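Local coordinates for protein MB2760 (Mycobacterium tuberculosis, PDB 2BNG) that hydrolyses long or bulky lipophilic epoxides, such as 9,10-epoxystearic acid and cholesterol 5,6-oxide, to diols, its physiological substrate being still unidentified, at residues A23-L28 against V75-I80. Sequence-based numbering, arbitrary orientation.
Sequences AFLNAL and VKIHRI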
ATOM      1  N   ALA C  23      -4.607  -7.135 -32.154  1.00 35.68           N
ATOM      2  CA  ALA C  23      -3.335  -7.856 -32.336  1.00 35.48           C
ATOM      3  C   ALA C  23      -2.829  -7.683 -33.777  1.00 34.45           C
ATOM      4  O   ALA C  23      -1.646  -7.400 -34.002  1.00 34.26           O
ATOM      5  CB  ALA C  23      -3.470  -9.316 -31.971  1.00 35.89           C
ATOM      6  N   PHE C  24      -3.732  -7.784 -34.748  1.00 33.49           N
ATOM      7  CA  PHE C  24      -3.321  -7.628 -36.126  1.00 32.95           C
ATOM      8  C   PHE C  24      -2.758  -6.223 -36.460  1.00 32.20           C
ATOM      9  O   PHE C  24      -1.707  -6.100 -37.070  1.00 31.56           O
ATOM     10  CB  PHE C  24      -4.446  -8.022 -37.083  1.00 32.80           C
ATOM     11  CG  PHE C  24      -4.203  -7.585 -38.488  1.00 31.41           C
ATOM     12  CD1 PHE C  24      -3.210  -8.190 -39.247  1.00 29.88           C
ATOM     13  CD2 PHE C  24      -4.943  -6.532 -39.031  1.00 30.44           C
ATOM     14  CE1 PHE C  24      -2.958  -7.770 -40.542  1.00 32.02           C
ATOM     15  CE2 PHE C  24      -4.723  -6.096 -40.330  1.00 32.04           C
ATOM     16  CZ  PHE C  24      -3.720  -6.719 -41.102  1.00 32.45           C
ATOM     17  N   LEU C  25      -3.464  -5.180 -36.052  1.00 32.18           N
ATOM     18  CA  LEU C  25      -3.033  -3.804 -36.305  1.00 32.11           C
ATOM     19  C   LEU C  25      -1.733  -3.421 -35.581  1.00 32.40           C
ATOM     20  O   LEU C  25      -0.875  -2.756 -36.177  1.00 32.02           O
ATOM     21  CB  LEU C  25      -4.166  -2.812 -36.023  1.00 31.60           C
ATOM     22  CG  LEU C  25      -5.353  -2.965 -36.999  1.00 32.13           C
ATOM     23  CD1 LEU C  25      -6.579  -2.235 -36.441  1.00 31.49           C
ATOM     24  CD2 LEU C  25      -5.019  -2.480 -38.421  1.00 29.96           C
ATOM     25  N   ASN C  26      -1.560  -3.869 -34.337  1.00 32.77           N
ATOM     26  CA  ASN C  26      -0.272  -3.698 -33.668  1.00 33.32           C
ATOM     27  C   ASN C  26       0.813  -4.458 -34.412  1.00 33.23           C
ATOM     28  O   ASN C  26       1.925  -3.962 -34.573  1.00 33.48           O
ATOM     29  CB  ASN C  26      -0.319  -4.083 -32.179  1.00 34.47           C
ATOM     30  CG  ASN C  26      -1.144  -3.087 -31.339  1.00 36.98           C
ATOM     31  OD1 ASN C  26      -1.001  -1.862 -31.462  1.00 38.41           O
ATOM     32  ND2 ASN C  26      -2.016  -3.615 -30.495  1.00 38.79           N
ATOM     33  N   ALA C  27       0.484  -5.642 -34.912  1.00 32.97           N
ATOM     34  CA  ALA C  27       1.454  -6.444 -35.638  1.00 33.59           C
ATOM     35  C   ALA C  27       1.972  -5.744 -36.888  1.00 33.55           C
ATOM     36  O   ALA C  27       3.163  -5.819 -37.185  1.00 34.65           O
ATOM     37  CB  ALA C  27       0.878  -7.824 -35.988  1.00 33.61           C
ATOM     38  N   LEU C  28       1.083  -5.064 -37.614  1.00 33.41           N
ATOM     39  CA  LEU C  28       1.464  -4.261 -38.775  1.00 33.69           C
ATOM     40  C   LEU C  28       2.410  -3.127 -38.408  1.00 33.94           C
ATOM     41  O   LEU C  28       3.431  -2.912 -39.065  1.00 34.46           O
ATOM     42  CB  LEU C  28       0.244  -3.628 -39.412  1.00 32.93           C
ATOM     43  CG  LEU C  28      -0.629  -4.351 -40.410  1.00 34.74           C
ATOM     44  CD1 LEU C  28      -1.734  -3.370 -40.781  1.00 33.89           C
ATOM     45  CD2 LEU C  28       0.158  -4.787 -41.639  1.00 35.74           C
ATOM     46  N   VAL C  75      -0.523   3.017 -36.395  1.00 34.90           N
ATOM     47  CA  VAL C  75      -1.947   2.868 -36.217  1.00 33.99           C
ATOM     48  C   VAL C  75      -2.277   3.250 -34.798  1.00 34.04           C
ATOM     49  O   VAL C  75      -1.687   2.768 -33.847  1.00 34.49           O
ATOM     50  CB  VAL C  75      -2.451   1.434 -36.515  1.00 34.08           C
ATOM     51  CG1 VAL C  75      -3.978   1.361 -36.346  1.00 33.49           C
ATOM     52  CG2 VAL C  75      -2.056   0.994 -37.945  1.00 33.80           C
ATOM     53  N   LYS C  76      -3.211   4.165 -34.664  1.00 33.63           N
ATOM     54  CA  LYS C  76      -3.694   4.532 -33.378  1.00 33.58           C
ATOM     55  C   LYS C  76      -5.206   4.326 -33.444  1.00 32.79           C
ATOM     56  O   LYS C  76      -5.891   4.936 -34.274  1.00 32.15           O
ATOM     57  CB  LYS C  76      -3.268   5.967 -33.103  1.00 34.15           C
ATOM     58  CG  LYS C  76      -3.927   6.642 -31.955  1.00 36.83           C
ATOM     59  CD  LYS C  76      -3.598   6.048 -30.660  1.00 41.24           C
ATOM     60  CE  LYS C  76      -3.805   7.100 -29.565  1.00 44.86           C
ATOM     61  NZ  LYS C  76      -4.540   6.620 -28.404  1.00 45.79           N
ATOM     62  N   ILE C  77      -5.705   3.410 -32.610  1.00 32.22           N
ATOM     63  CA  ILE C  77      -7.132   3.099 -32.568  1.00 31.30           C
ATOM     64  C   ILE C  77      -7.766   3.965 -31.489  1.00 31.60           C
ATOM     65  O   ILE C  77      -7.386   3.869 -30.331  1.00 32.29           O
ATOM     66  CB  ILE C  77      -7.382   1.577 -32.270  1.00 31.69           C
ATOM     67  CG1 ILE C  77      -6.571   0.680 -33.234  1.00 30.31           C
ATOM     68  CG2 ILE C  77      -8.900   1.262 -32.315  1.00 30.99           C
ATOM     69  CD1 ILE C  77      -6.547  -0.834 -32.850  1.00 30.79           C
ATOM     70  N   HIS C  78      -8.706   4.821 -31.870  1.00 31.26           N
ATOM     71  CA  HIS C  78      -9.423   5.673 -30.911  1.00 31.95           C
ATOM     72  C   HIS C  78     -10.627   4.969 -30.283  1.00 32.31           C
ATOM     73  O   HIS C  78     -10.892   5.124 -29.093  1.00 33.30           O
ATOM     74  CB  HIS C  78      -9.874   6.976 -31.577  1.00 32.08           C
ATOM     75  CG  HIS C  78      -8.774   7.698 -32.299  1.00 32.96           C
ATOM     76  ND1 HIS C  78      -7.735   8.335 -31.642  1.00 33.28           N
ATOM     77  CD2 HIS C  78      -8.549   7.886 -33.624  1.00 31.58           C
ATOM     78  CE1 HIS C  78      -6.914   8.866 -32.529  1.00 32.93           C
ATOM     79  NE2 HIS C  78      -7.383   8.606 -33.739  1.00 32.35           N
ATOM     80  N   ARG C  79     -11.356   4.217 -31.104  1.00 31.40           N
ATOM     81  CA  ARG C  79     -12.527   3.459 -30.679  1.00 31.66           C
ATOM     82  C   ARG C  79     -12.596   2.202 -31.522  1.00 31.06           C
ATOM     83  O   ARG C  79     -12.201   2.221 -32.700  1.00 29.72           O
ATOM     84  CB  ARG C  79     -13.811   4.271 -30.861  1.00 31.75           C
ATOM     85  CG  ARG C  79     -13.895   5.549 -29.987  1.00 33.25           C
ATOM     86  CD  ARG C  79     -15.115   6.357 -30.378  1.00 34.78           C
ATOM     87  NE  ARG C  79     -15.377   7.534 -29.536  1.00 36.72           N
ATOM     88  CZ  ARG C  79     -14.780   8.711 -29.704  1.00 37.48           C
ATOM     89  NH1 ARG C  79     -13.913   8.843 -30.585  1.00 35.42           N
ATOM     90  NH2 ARG C  79     -14.995   9.782 -29.020  1.00 38.79           N
ATOM     91  N   ILE C  80     -13.076   1.125 -30.898  1.00 31.56           N
ATOM     92  CA  ILE C  80     -13.214  -0.178 -31.516  1.00 31.31           C
ATOM     93  C   ILE C  80     -14.374  -0.904 -30.839  1.00 32.93           C
ATOM     94  O   ILE C  80     -14.509  -0.839 -29.638  1.00 34.21           O
ATOM     95  CB  ILE C  80     -11.882  -0.998 -31.420  1.00 31.49           C
ATOM     96  CG1 ILE C  80     -12.048  -2.385 -32.075  1.00 30.59           C
ATOM     97  CG2 ILE C  80     -11.347  -1.057 -29.950  1.00 29.35           C
ATOM     98  CD1 ILE C  80     -10.735  -3.101 -32.371  1.00 30.58           C
TER
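Leu25 carries the helix side of this contact, and its first torsion (chi1 -66°) sets CG beside the backbone N and anti to the carbonyl carbon, while chi2 of 165° carries CD1 on toward Ile77. The isoleucine repeats that choice: with chi1 at -52° and an extended chi2, its longer branch runs through CG1 to CD1, and the two methyl ends meet at 3.9 Å, Leu25 CD1 to Ile77 CD1. The side chains cross at about a right angle, and the contact between them is made by these two methyls. Val75 makes the second touch nearer the helix backbone, where its CG1 lies 4.2 Å from CB of Leu25. The closest pair of CA atoms across the two segments is also Leu25 CA and Val75 CA, 6.8 Å apart. Val75 and Ile77, alternate residues of one strand, both point their CB toward the helix, while Lys76 between them points away. Beyond them the strand turns a corner at a classic beta bulge, His78 and Arg79 both facing Glu90. The same helix also bonds the strand directly, Gln29 NE2 donating to Val75 O. The contact thus joins helix 13-30 to strand 72-83, an edge of the sheet within this chain, in the NTF2-like fold of the limonene epoxide hydrolases. Val75 also touches Asp93, the likely proton donor, and Leu25 lies about 6 Å, side chain to side chain, from Asp122, the likely proton acceptor. Purely aliphatic, with 174 Å² buried between the segments, both sides summed, the contact places apolar groups near two probable catalytic aspartates, consistent with lipophilic substrates.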